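Local coordinates for protein putative mannose-6-phosphate isomerase YvyI (Bacillus subtilis, PDB 1QWR) that probably catalyses the interconversion of D-mannose 6-phosphate and D-fructose 6-phosphate, with one zinc ion bound per subunit, at residues T5-I9 with L282-K287; D27-Y31 with K293-F297; S45-K49 with Q189-A193; F83-T87 with F270-S274; I258-M264 with D305-T311. All coordinates share one frame; numbering follows the deposited sequence.

In the fold
Four loops open in the N-terminal third of the chain. Contacts 1, 2, 3 and 4 begin in that order at residues 5-9, 27-31, 45-49 and 83-87. Contact 3 closes first, at 189-193, so it crosses contact 4 and lies nested within contacts 1 and 2. Contact 5 opens at 258-264; then contact 4 closes at 270-274, contact 1 at 282-287, contact 2 at 293-297 and contact 5 at 305-311. Contact 4 is nested in contacts 1 and 2, which cross each other, while contact 5 crosses contacts 1, 2 and 4. Contacts 1, 2 and 4 tie N-terminal segments to the C-terminal cupin domain, contact 3 stays near the zinc site, and contact 5 joins strands within the cupin domain.

Contact 1 of 5, residues T5-I9 with L282-K287; sequences TQSPI and LKYEDK
Y284 reaches across to the backbone O of Q6, CB of S7 and the ring of P8, coming from the opposite direction to the proline. CD of P8 lies 3.7 Å from CE2 of Y284, an apolar touch to the far half of the phenol, and CG of the same proline stands 4.4 Å from CD1 of L282. The carbonyl oxygen of Q6 approaches CE1 of Y284 at 3.5 Å. Both Q6 O and P8 CD meet the ring obliquely. A tyrosine suits the place because its long flat group spans the gap from the strand to the N-terminal loop, where backbones are far apart, the CA atoms of S7 and Y284 being 8.6 Å from each other. Its CG sits between the backbone N and the carbonyl carbon (chi1 65°), which turns the ring off the strand toward the loop. CB of K287 sits 3.7 Å above one face of the Y284 ring, near the rim. Farther out the lysine bends at chi3 (72°), and its NZ ends 3.7 Å from CB of S7. The placing of the phenol oxygen is less certain, and its short approach to the lysine is doubtful. Small S7 lets both long side chains come close. Y284 and K287 pair through both backbone N-H groups, K287 N to Y284 O being 2.8 Å. Between them E285 takes a positive phi in a type II' turn. The N-terminal loop thus meets the end of a beta hairpin with a two-residue loop, strands 278-284 and 287-292, in the cupin domain.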
# COMPACT_ATOMS: atom_id res chain seq x y z
N THR A 5 17.57 15.61 7.79
CA THR A 5 18.28 14.61 8.63
C THR A 5 19.09 13.63 7.80
O THR A 5 18.91 13.53 6.58
CB THR A 5 17.30 13.82 9.52
OG1 THR A 5 16.13 13.47 8.77
CG2 THR A 5 16.92 14.65 10.76
N GLN A 6 19.97 12.90 8.47
CA GLN A 6 20.88 11.99 7.79
C GLN A 6 20.94 10.58 8.36
O GLN A 6 22.02 9.99 8.41
CB GLN A 6 22.28 12.59 7.81
CG GLN A 6 22.38 13.95 7.15
CD GLN A 6 23.79 14.52 7.18
OE1 GLN A 6 24.08 15.53 6.54
NE2 GLN A 6 24.67 13.88 7.94
N SER A 7 19.80 10.05 8.79
CA SER A 7 19.79 8.70 9.32
C SER A 7 18.41 8.10 9.09
O SER A 7 17.40 8.83 9.03
CB SER A 7 20.16 8.69 10.81
OG SER A 7 19.21 9.43 11.55
N PRO A 8 18.35 6.77 8.96
CA PRO A 8 17.08 6.06 8.72
C PRO A 8 16.05 6.37 9.79
O PRO A 8 16.40 6.48 10.98
CB PRO A 8 17.50 4.59 8.71
CG PRO A 8 18.91 4.65 8.19
CD PRO A 8 19.48 5.83 8.95
N ILE A 9 14.78 6.49 9.39
CA ILE A 9 13.71 6.78 10.36
C ILE A 9 12.78 5.57 10.36
O ILE A 9 12.02 5.39 9.42
CB ILE A 9 12.93 8.05 9.94
CG1 ILE A 9 13.90 9.24 9.87
CG2 ILE A 9 11.77 8.32 10.92
CD1 ILE A 9 13.32 10.42 9.10
N LEU A 282 22.39 -2.47 7.25
CA LEU A 282 22.52 -1.22 6.52
C LEU A 282 23.68 -0.46 7.16
O LEU A 282 23.70 -0.23 8.38
CB LEU A 282 21.22 -0.41 6.61
CG LEU A 282 21.14 0.84 5.73
CD1 LEU A 282 19.67 1.23 5.55
CD2 LEU A 282 21.89 1.98 6.38
N LYS A 283 24.65 -0.07 6.35
CA LYS A 283 25.80 0.66 6.86
C LYS A 283 25.97 1.98 6.12
O LYS A 283 25.80 2.05 4.91
CB LYS A 283 27.07 -0.18 6.71
CG LYS A 283 26.91 -1.56 7.32
CD LYS A 283 28.23 -2.12 7.82
CE LYS A 283 29.14 -2.52 6.68
NZ LYS A 283 30.37 -3.17 7.23
N TYR A 284 26.29 3.03 6.87
CA TYR A 284 26.51 4.35 6.27
C TYR A 284 27.42 5.12 7.21
O TYR A 284 27.24 5.10 8.44
CB TYR A 284 25.19 5.09 6.05
CG TYR A 284 24.46 5.45 7.31
CD1 TYR A 284 24.54 6.74 7.84
CD2 TYR A 284 23.69 4.51 7.98
CE1 TYR A 284 23.85 7.08 9.01
CE2 TYR A 284 23.01 4.83 9.14
CZ TYR A 284 23.09 6.12 9.65
OH TYR A 284 22.44 6.41 10.84
N GLU A 285 28.40 5.80 6.62
CA GLU A 285 29.39 6.53 7.39
C GLU A 285 29.92 5.55 8.44
O GLU A 285 30.23 4.41 8.08
CB GLU A 285 28.76 7.78 8.01
CG GLU A 285 28.11 8.67 6.95
CD GLU A 285 27.94 10.11 7.38
OE1 GLU A 285 27.41 10.36 8.48
OE2 GLU A 285 28.33 11.01 6.59
N ASP A 286 30.01 5.94 9.70
CA ASP A 286 30.51 5.01 10.71
C ASP A 286 29.39 4.33 11.49
O ASP A 286 29.62 3.79 12.58
CB ASP A 286 31.44 5.72 11.70
CG ASP A 286 32.64 6.37 11.02
OD1 ASP A 286 33.15 5.79 10.03
OD2 ASP A 286 33.08 7.44 11.49
N LYS A 287 28.18 4.33 10.93
CA LYS A 287 27.04 3.74 11.62
C LYS A 287 26.55 2.42 11.01
O LYS A 287 26.82 2.12 9.85
CB LYS A 287 25.90 4.77 11.67
CG LYS A 287 26.28 6.05 12.44
CD LYS A 287 25.21 7.13 12.37
CE LYS A 287 23.98 6.77 13.21
NZ LYS A 287 22.90 7.81 13.14

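Contact 2 of 5, residues D27-Y31 with K293-F297; sequences DRFGY and KGDHF. With FMT (formic acid), chain G.
K293 is drawn out straight, its CG anti to the backbone N (chi1 -173°) and the chain extended throughout, reaching across F29 to the backbone of R28. F29 holds its CG beside the backbone N (chi1 -72°), presenting a ring face that the lysine crosses at about a right angle. CE of K293 lies 4.1 Å from the centroid of the F29 ring, a CH-pi contact, and NZ of K293 stands over the same ring, 5.0 Å from the centroid, in a cation-pi pair. That ammonium donates to the carbonyl O of R28 at 2.9 Å. A lysine suits the C-terminal end of a helix, where the helix dipole would probably place partial negative charge. A water takes a further bond from NZ of K293 at 3.0 Å and a weak one from R28, whose guanidinium forms its salt bridge with D125. The hydroxyl of Y31 is gripped twice: OH gives its proton to the carbonyl O of G294 at 2.7 Å and accepts from NE2 of H296 at 2.9 Å, a bent bond (132°). S274 holds ND1 of H296, helping to fix the imidazole. G294 must be small here, since a CB would press on CE1 of Y31 and on its own preceding carbonyl. The contact fastens the end of helix 24-29 and the residues after it to the loop leading into strand 296-299 and to H296, its first residue; that strand pairs with strands 9-17 and 271-276. L89 of strand 85-92 and L183 of strand 182-189 pack on F29, and F15 meets the Y31 ring edge-to-face.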
# COMPACT_ATOMS: atom_id res chain seq x y z
N ASP A 27 1.94 -14.41 12.24
CA ASP A 27 2.62 -15.66 11.84
C ASP A 27 3.82 -15.49 10.89
O ASP A 27 4.82 -16.21 10.99
CB ASP A 27 1.62 -16.65 11.19
CG ASP A 27 0.45 -17.01 12.12
OD1 ASP A 27 0.63 -17.04 13.35
OD2 ASP A 27 -0.66 -17.28 11.61
N ARG A 28 3.72 -14.54 9.97
CA ARG A 28 4.79 -14.35 8.99
C ARG A 28 5.72 -13.17 9.24
O ARG A 28 6.85 -13.17 8.75
CB ARG A 28 4.16 -14.26 7.60
CG ARG A 28 3.18 -15.39 7.37
CD ARG A 28 2.64 -15.43 5.96
NE ARG A 28 3.69 -15.63 4.97
CZ ARG A 28 3.46 -16.03 3.73
NH1 ARG A 28 2.22 -16.28 3.34
NH2 ARG A 28 4.47 -16.18 2.88
N PHE A 29 5.26 -12.18 10.02
CA PHE A 29 6.09 -11.01 10.30
C PHE A 29 6.43 -10.85 11.79
O PHE A 29 7.16 -9.91 12.17
CB PHE A 29 5.40 -9.73 9.78
CG PHE A 29 5.39 -9.61 8.28
CD1 PHE A 29 6.48 -9.07 7.60
CD2 PHE A 29 4.32 -10.10 7.53
CE1 PHE A 29 6.51 -9.02 6.20
CE2 PHE A 29 4.35 -10.06 6.14
CZ PHE A 29 5.44 -9.53 5.47
N GLY A 30 5.90 -11.74 12.64
CA GLY A 30 6.17 -11.65 14.06
C GLY A 30 5.51 -10.50 14.80
O GLY A 30 5.84 -10.20 15.97
N TYR A 31 4.57 -9.84 14.14
CA TYR A 31 3.87 -8.72 14.77
C TYR A 31 2.89 -9.10 15.87
O TYR A 31 2.26 -10.16 15.82
CB TYR A 31 3.06 -7.94 13.73
CG TYR A 31 3.85 -7.27 12.62
CD1 TYR A 31 5.08 -6.66 12.88
CD2 TYR A 31 3.31 -7.18 11.33
CE1 TYR A 31 5.76 -5.96 11.87
CE2 TYR A 31 3.98 -6.50 10.33
CZ TYR A 31 5.19 -5.89 10.61
OH TYR A 31 5.82 -5.19 9.60
N LYS A 293 12.88 -8.58 8.26
CA LYS A 293 11.53 -8.71 7.73
C LYS A 293 10.55 -8.04 8.72
O LYS A 293 10.56 -8.33 9.93
CB LYS A 293 11.19 -10.21 7.60
CG LYS A 293 9.88 -10.50 6.90
CD LYS A 293 9.58 -11.99 6.93
CE LYS A 293 8.33 -12.31 6.14
NZ LYS A 293 8.03 -13.78 6.21
N GLY A 294 9.70 -7.16 8.20
CA GLY A 294 8.76 -6.49 9.07
C GLY A 294 9.16 -5.06 9.41
O GLY A 294 8.34 -4.31 9.96
N ASP A 295 10.39 -4.67 9.13
CA ASP A 295 10.81 -3.28 9.38
C ASP A 295 10.27 -2.38 8.26
O ASP A 295 10.22 -2.78 7.09
CB ASP A 295 12.33 -3.11 9.37
CG ASP A 295 13.02 -3.63 10.62
OD1 ASP A 295 12.38 -3.67 11.69
OD2 ASP A 295 14.21 -3.97 10.51
N HIS A 296 9.89 -1.16 8.63
CA HIS A 296 9.41 -0.15 7.69
C HIS A 296 10.16 1.11 8.09
O HIS A 296 10.24 1.45 9.29
CB HIS A 296 7.91 0.04 7.83
CG HIS A 296 7.13 -1.20 7.53
ND1 HIS A 296 6.97 -1.69 6.24
CD2 HIS A 296 6.54 -2.09 8.35
CE1 HIS A 296 6.31 -2.84 6.29
NE2 HIS A 296 6.03 -3.10 7.56
N PHE A 297 10.70 1.81 7.11
CA PHE A 297 11.46 3.02 7.42
C PHE A 297 11.55 3.96 6.25
O PHE A 297 11.29 3.60 5.09
CB PHE A 297 12.88 2.65 7.89
CG PHE A 297 13.68 1.85 6.88
CD1 PHE A 297 14.57 2.49 6.00
CD2 PHE A 297 13.56 0.48 6.83
CE1 PHE A 297 15.34 1.74 5.08
CE2 PHE A 297 14.32 -0.29 5.91
CZ PHE A 297 15.21 0.34 5.03
C FMT G . -1.57 -16.20 2.26
O1 FMT G . -0.81 -16.58 1.31
O2 FMT G . -0.92 -15.71 3.25
O HOH W 1 6.07 -13.95 3.95

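Contact 3 of 5, residues S45-K49 with Q189-A193; sequences SAHPK and QNSDA
H47 and N190 lie where two irregular segments run almost the same way, 13° apart, with their CA atoms 6.0 Å from each other and no backbone hydrogen bond between them. Side chains do the joining. H47 has CG anti to the backbone N (chi1 -164°), which brings the imidazole against N190, S191 and D192. OD1 of N190 meets CD2 of H47 at 3.4 Å, the amide standing nearly upright to the ring, and CB of D192 lies 3.5 Å from NE2 of H47. Both ring nitrogens are engaged: ND1 of H47 accepts from the backbone N of K49 at 3.1 Å in an almost straight bond (164°), while E114 binds the other, using the carboxylate oxygen that also takes the backbone N-H of D192. A leucine in place of the histidine would probably leave the K49 amide without its acceptor and E114 without its bond to the ring. K49, extended beyond CG, then closes the outer side with a salt bridge, its NZ 3.0 Å from OD2 of D192 on the anti side of the carboxylate. At the other end the amide nitrogen of N190 bonds to the carbonyl of F83, and a water links it to the carbonyl of A46. Serine suits S45 and S191, since each hydroxyl accepts from the amide two residues on, forming an ST turn. The second turn borders the zinc site: the A193 carbonyl holds ND1 of the zinc ligand H101, and D192 is about 7 Å, side chain to side chain, from R196, the probable active-site arginine.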
# COMPACT_ATOMS: atom_id res chain seq x y z
N SER A 45 2.61 5.37 7.65
CA SER A 45 1.36 6.10 7.60
C SER A 45 1.38 7.45 8.28
O SER A 45 1.98 7.59 9.35
CB SER A 45 0.26 5.25 8.28
OG SER A 45 -0.91 6.01 8.64
N ALA A 46 0.74 8.42 7.65
CA ALA A 46 0.56 9.74 8.25
C ALA A 46 -0.95 10.01 8.21
O ALA A 46 -1.41 11.15 8.33
CB ALA A 46 1.30 10.82 7.48
N HIS A 47 -1.74 8.95 8.04
CA HIS A 47 -3.19 9.18 8.00
C HIS A 47 -3.68 9.43 9.43
O HIS A 47 -3.28 8.73 10.35
CB HIS A 47 -3.93 7.99 7.38
CG HIS A 47 -5.33 8.32 6.97
ND1 HIS A 47 -6.38 8.41 7.87
CD2 HIS A 47 -5.83 8.72 5.77
CE1 HIS A 47 -7.46 8.84 7.24
NE2 HIS A 47 -7.15 9.04 5.97
N PRO A 48 -4.52 10.46 9.61
CA PRO A 48 -5.07 10.81 10.94
C PRO A 48 -5.70 9.64 11.69
O PRO A 48 -5.63 9.56 12.92
CB PRO A 48 -6.08 11.91 10.62
CG PRO A 48 -5.52 12.57 9.40
CD PRO A 48 -5.02 11.37 8.57
N LYS A 49 -6.32 8.71 10.96
CA LYS A 49 -6.96 7.55 11.60
C LYS A 49 -6.00 6.49 12.14
O LYS A 49 -6.41 5.54 12.80
CB LYS A 49 -7.94 6.90 10.63
CG LYS A 49 -9.18 7.75 10.34
CD LYS A 49 -10.14 6.98 9.44
CE LYS A 49 -11.37 7.80 9.07
NZ LYS A 49 -12.26 7.09 8.08
N GLN A 189 -2.17 6.54 -2.06
CA GLN A 189 -2.11 7.93 -1.63
C GLN A 189 -2.58 7.87 -0.18
O GLN A 189 -3.27 6.93 0.20
CB GLN A 189 -3.09 8.80 -2.40
CG GLN A 189 -2.78 8.93 -3.87
CD GLN A 189 -3.74 9.87 -4.53
OE1 GLN A 189 -3.61 11.10 -4.42
NE2 GLN A 189 -4.72 9.31 -5.21
N ASN A 190 -2.23 8.91 0.58
CA ASN A 190 -2.60 9.05 2.01
C ASN A 190 -4.10 9.41 2.08
O ASN A 190 -4.51 10.58 2.09
CB ASN A 190 -1.72 10.15 2.60
CG ASN A 190 -2.08 10.48 4.04
OD1 ASN A 190 -2.79 9.73 4.71
ND2 ASN A 190 -1.56 11.60 4.52
N SER A 191 -4.93 8.38 2.13
CA SER A 191 -6.37 8.56 2.08
C SER A 191 -7.05 7.31 2.60
O SER A 191 -6.46 6.23 2.57
CB SER A 191 -6.78 8.80 0.61
OG SER A 191 -8.16 8.55 0.36
N ASP A 192 -8.30 7.45 3.07
CA ASP A 192 -9.07 6.30 3.54
C ASP A 192 -10.43 6.36 2.85
O ASP A 192 -11.41 5.81 3.35
CB ASP A 192 -9.23 6.37 5.08
CG ASP A 192 -9.76 5.08 5.68
OD1 ASP A 192 -9.46 3.97 5.17
OD2 ASP A 192 -10.46 5.17 6.71
N ALA A 193 -10.47 7.03 1.70
CA ALA A 193 -11.71 7.18 0.93
C ALA A 193 -12.07 5.93 0.14
O ALA A 193 -11.44 5.60 -0.89
CB ALA A 193 -11.59 8.37 0.01
O HOH W 2 -1.70 13.32 7.06

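Contact 4 of 5, residues F83-T87 with F270-S274; sequences FPLLT and FLICS
F83 overlaps F270 at an oblique tilt, CE1 of one ring lying 3.6 Å from CE1 of the other. The two ring centroids are 5.6 Å apart. With their planes at 37°, the rings meet corner against corner. F83 owes its reach to a CG anti to the backbone N (chi1 177°), which carries the ring out to the opposing strand. There CZ of F83 also touches CD1 of I272 at 3.7 Å, the two side chains coming from opposite directions. P84 adds a looser contact at the ring edge of F270, with CG of the proline 4.5 Å from CZ of the phenylalanine. I272 is the hub, for its two branches serve different partners. CD1 of I272 packs on CD1 of L85 at 3.7 Å, while CG2 of I272 rests 3.6 Å from OG1 of T87 as these side chains slide past each other in opposite directions. A beta-branched isoleucine suits a strand and supplies both arms. Beyond it CG2 of T87 approaches OG of S274 at 3.9 Å, a small-to-small meeting; S274 keeps its hydroxyl for a hydrogen bond with H296. No hydrogen bond joins the two segments, whose strands, 9.4 Å apart and 11° from parallel, face each other through side chains alone. Strand 85-92 lies between strands 38-44 and 182-189, and strand 271-276 between 296-299 and 312-318. I44 of strand 38-44 packs against T87, I272 and S274, and F75 meets F270 edge-to-face.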
# COMPACT_ATOMS: atom_id res chain seq x y z
N PHE A 83 1.68 14.45 4.23
CA PHE A 83 2.62 13.44 3.71
C PHE A 83 1.72 12.79 2.64
O PHE A 83 0.58 12.44 2.90
CB PHE A 83 2.96 12.45 4.82
CG PHE A 83 3.87 11.33 4.38
CD1 PHE A 83 5.26 11.53 4.30
CD2 PHE A 83 3.34 10.08 4.07
CE1 PHE A 83 6.11 10.48 3.92
CE2 PHE A 83 4.17 9.03 3.68
CZ PHE A 83 5.56 9.23 3.61
N PRO A 84 2.24 12.59 1.42
CA PRO A 84 1.44 12.05 0.33
C PRO A 84 1.01 10.61 0.18
O PRO A 84 0.02 10.33 -0.52
CB PRO A 84 2.20 12.53 -0.91
CG PRO A 84 3.62 12.36 -0.49
CD PRO A 84 3.61 12.91 0.96
N LEU A 85 1.74 9.70 0.81
CA LEU A 85 1.44 8.30 0.63
C LEU A 85 1.06 7.54 1.89
O LEU A 85 1.14 8.06 3.01
CB LEU A 85 2.67 7.64 -0.03
CG LEU A 85 3.10 8.22 -1.40
CD1 LEU A 85 4.41 7.56 -1.85
CD2 LEU A 85 2.02 7.97 -2.44
N LEU A 86 0.68 6.28 1.69
CA LEU A 86 0.32 5.38 2.77
C LEU A 86 0.68 3.98 2.31
O LEU A 86 0.31 3.57 1.21
CB LEU A 86 -1.18 5.50 3.06
CG LEU A 86 -1.85 4.41 3.90
CD1 LEU A 86 -1.24 4.38 5.30
CD2 LEU A 86 -3.36 4.75 3.97
N THR A 87 1.45 3.27 3.13
CA THR A 87 1.88 1.92 2.78
C THR A 87 1.34 0.94 3.80
O THR A 87 1.51 1.14 5.01
CB THR A 87 3.41 1.81 2.77
OG1 THR A 87 3.96 2.80 1.87
CG2 THR A 87 3.85 0.43 2.33
N PHE A 270 12.91 11.52 -0.62
CA PHE A 270 12.95 10.58 0.50
C PHE A 270 12.51 9.23 -0.05
O PHE A 270 11.85 9.17 -1.09
CB PHE A 270 12.03 11.01 1.65
CG PHE A 270 10.59 11.16 1.26
CD1 PHE A 270 9.69 10.10 1.39
CD2 PHE A 270 10.13 12.39 0.78
CE1 PHE A 270 8.34 10.26 1.05
CE2 PHE A 270 8.80 12.56 0.44
CZ PHE A 270 7.89 11.50 0.57
N LEU A 271 12.90 8.14 0.61
CA LEU A 271 12.50 6.80 0.15
C LEU A 271 11.73 6.11 1.25
O LEU A 271 12.15 6.14 2.40
CB LEU A 271 13.73 5.95 -0.18
CG LEU A 271 14.60 6.38 -1.36
CD1 LEU A 271 15.72 5.35 -1.56
CD2 LEU A 271 13.74 6.51 -2.63
N ILE A 272 10.60 5.51 0.88
CA ILE A 272 9.76 4.74 1.79
C ILE A 272 10.17 3.28 1.57
O ILE A 272 10.07 2.79 0.44
CB ILE A 272 8.28 4.89 1.43
CG1 ILE A 272 7.84 6.33 1.67
CG2 ILE A 272 7.43 3.86 2.23
CD1 ILE A 272 6.45 6.67 1.09
N CYS A 273 10.57 2.58 2.64
CA CYS A 273 11.07 1.22 2.54
C CYS A 273 10.41 0.21 3.47
O CYS A 273 10.22 0.50 4.66
CB CYS A 273 12.59 1.21 2.85
SG CYS A 273 13.55 2.45 1.93
N SER A 274 10.09 -0.97 2.93
CA SER A 274 9.47 -2.09 3.67
C SER A 274 10.28 -3.36 3.41
O SER A 274 10.49 -3.76 2.25
CB SER A 274 8.01 -2.34 3.21
OG SER A 274 7.17 -1.22 3.45

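Contact 5 of 5, residues I258-M264 with D305-T311; sequences INGEAEM and DFTIKGT
D305 leads into an antiparallel strand pair of the cupin domain, its CB 3.6 Å from O of M264, and strand 306-309 runs beside the edge strand 261-264 of a four-stranded sheet. F306 and M264 form a hydrogen-bonded pair; M264 N meets F306 O at 2.7 Å, nearly along the C=O axis. CB of the selenomethionine M264 lies over one face of the F306 ring, 3.5 Å from its centroid, in a CH-pi contact. An alanine in place of the phenylalanine would probably remove this platform, leaving a gap beneath M264 and beside L282 and Y284, which the ring also touches. T307, with one polar and one methyl branch, suits the other face: OG1 at best bonds weakly to OE1 of E261, and CG2 lies beside CG of E263. I308 returns inward, its CG2 3.6 Å from CD1 of I258, crossing it at about a right angle, while its carbonyl takes a straight bond from A262 N (171°). K309 bends at chi3 (-50°) toward E261 without a direct salt bridge; a water joins them, 2.8 Å from both K309 NZ and E261 OE2. G310 pairs with G260 where both segments turn a corner, at backbone angles that would jam a CB against the preceding carbonyl. At T311 the CA hydrogen points to the carbonyl O of I258, with CA and O 3.2 Å apart.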
# COMPACT_ATOMS: atom_id res chain seq x y z
N ILE A 258 18.25 -8.05 -2.69
CA ILE A 258 19.64 -8.01 -2.28
C ILE A 258 20.23 -9.35 -1.88
O ILE A 258 19.58 -10.14 -1.18
CB ILE A 258 19.79 -6.98 -1.13
CG1 ILE A 258 19.32 -5.60 -1.63
CG2 ILE A 258 21.25 -6.95 -0.59
CD1 ILE A 258 19.25 -4.51 -0.56
N ASN A 259 21.45 -9.58 -2.35
CA ASN A 259 22.22 -10.80 -2.09
C ASN A 259 23.69 -10.41 -2.14
O ASN A 259 24.22 -10.10 -3.22
CB ASN A 259 21.98 -11.86 -3.17
CG ASN A 259 20.57 -12.40 -3.17
OD1 ASN A 259 20.17 -13.15 -2.29
ND2 ASN A 259 19.79 -12.00 -4.18
N GLY A 260 24.34 -10.41 -0.98
CA GLY A 260 25.73 -10.03 -0.90
C GLY A 260 25.76 -8.64 -0.29
O GLY A 260 25.15 -8.41 0.75
N GLU A 261 26.47 -7.72 -0.92
CA GLU A 261 26.52 -6.35 -0.41
C GLU A 261 26.23 -5.43 -1.59
O GLU A 261 26.88 -5.52 -2.64
CB GLU A 261 27.90 -6.04 0.20
CG GLU A 261 28.00 -4.65 0.83
CD GLU A 261 29.14 -4.55 1.84
OE1 GLU A 261 29.31 -3.48 2.47
OE2 GLU A 261 29.87 -5.54 2.01
N ALA A 262 25.23 -4.57 -1.41
CA ALA A 262 24.84 -3.62 -2.46
C ALA A 262 25.21 -2.20 -2.03
O ALA A 262 25.12 -1.85 -0.85
CB ALA A 262 23.32 -3.72 -2.72
N GLU A 263 25.65 -1.40 -3.00
CA GLU A 263 26.01 -0.01 -2.74
C GLU A 263 24.85 0.85 -3.23
O GLU A 263 24.43 0.74 -4.39
CB GLU A 263 27.30 0.37 -3.47
CG GLU A 263 28.53 -0.23 -2.85
CD GLU A 263 29.71 -0.19 -3.79
OE1 GLU A 263 30.16 0.93 -4.13
OE2 GLU A 263 30.18 -1.27 -4.20
N MSE A 264 24.35 1.71 -2.35
CA MSE A 264 23.20 2.54 -2.66
C MSE A 264 23.43 4.02 -2.45
O MSE A 264 24.36 4.43 -1.75
CB MSE A 264 22.02 2.15 -1.78
CG MSE A 264 22.02 0.72 -1.27
SE MSE A 264 21.45 -0.52 -2.61
CE MSE A 264 19.54 -0.20 -2.53
N ASP A 305 25.30 8.13 1.27
CA ASP A 305 25.37 6.91 0.48
C ASP A 305 25.54 5.79 1.51
O ASP A 305 26.15 5.98 2.57
CB ASP A 305 26.55 6.95 -0.49
CG ASP A 305 26.30 7.89 -1.66
OD1 ASP A 305 25.24 8.56 -1.70
OD2 ASP A 305 27.17 7.97 -2.55
N PHE A 306 24.99 4.63 1.20
CA PHE A 306 25.02 3.51 2.13
C PHE A 306 25.12 2.17 1.42
O PHE A 306 25.08 2.09 0.20
CB PHE A 306 23.74 3.54 2.98
CG PHE A 306 22.47 3.40 2.18
CD1 PHE A 306 21.80 2.17 2.10
CD2 PHE A 306 21.93 4.50 1.51
CE1 PHE A 306 20.60 2.05 1.37
CE2 PHE A 306 20.74 4.39 0.78
CZ PHE A 306 20.08 3.17 0.70
N THR A 307 25.30 1.11 2.21
CA THR A 307 25.35 -0.25 1.68
C THR A 307 24.38 -1.09 2.52
O THR A 307 24.07 -0.74 3.66
CB THR A 307 26.76 -0.91 1.79
OG1 THR A 307 27.11 -1.07 3.17
CG2 THR A 307 27.84 -0.04 1.11
N ILE A 308 23.89 -2.17 1.92
CA ILE A 308 23.03 -3.12 2.61
C ILE A 308 23.69 -4.46 2.33
O ILE A 308 23.87 -4.85 1.18
CB ILE A 308 21.59 -3.14 2.07
CG1 ILE A 308 20.86 -1.86 2.51
CG2 ILE A 308 20.85 -4.35 2.63
CD1 ILE A 308 19.47 -1.70 1.92
N LYS A 309 24.05 -5.16 3.39
CA LYS A 309 24.70 -6.46 3.25
C LYS A 309 23.82 -7.57 3.80
O LYS A 309 23.40 -7.50 4.96
CB LYS A 309 26.02 -6.43 4.02
CG LYS A 309 26.83 -7.71 3.93
CD LYS A 309 27.91 -7.69 5.00
CE LYS A 309 28.70 -6.38 4.97
NZ LYS A 309 29.66 -6.28 6.11
N GLY A 310 23.54 -8.57 2.97
CA GLY A 310 22.72 -9.70 3.39
C GLY A 310 21.85 -10.24 2.27
O GLY A 310 22.10 -9.96 1.10
N THR A 311 20.85 -11.03 2.64
CA THR A 311 19.90 -11.61 1.70
C THR A 311 18.55 -11.10 2.18
O THR A 311 18.00 -11.59 3.17
CB THR A 311 19.91 -13.16 1.75
OG1 THR A 311 21.13 -13.63 1.18
CG2 THR A 311 18.75 -13.73 0.95
O HOH W 3 23.77 -12.77 1.33
O HOH W 4 31.64 -5.96 4.10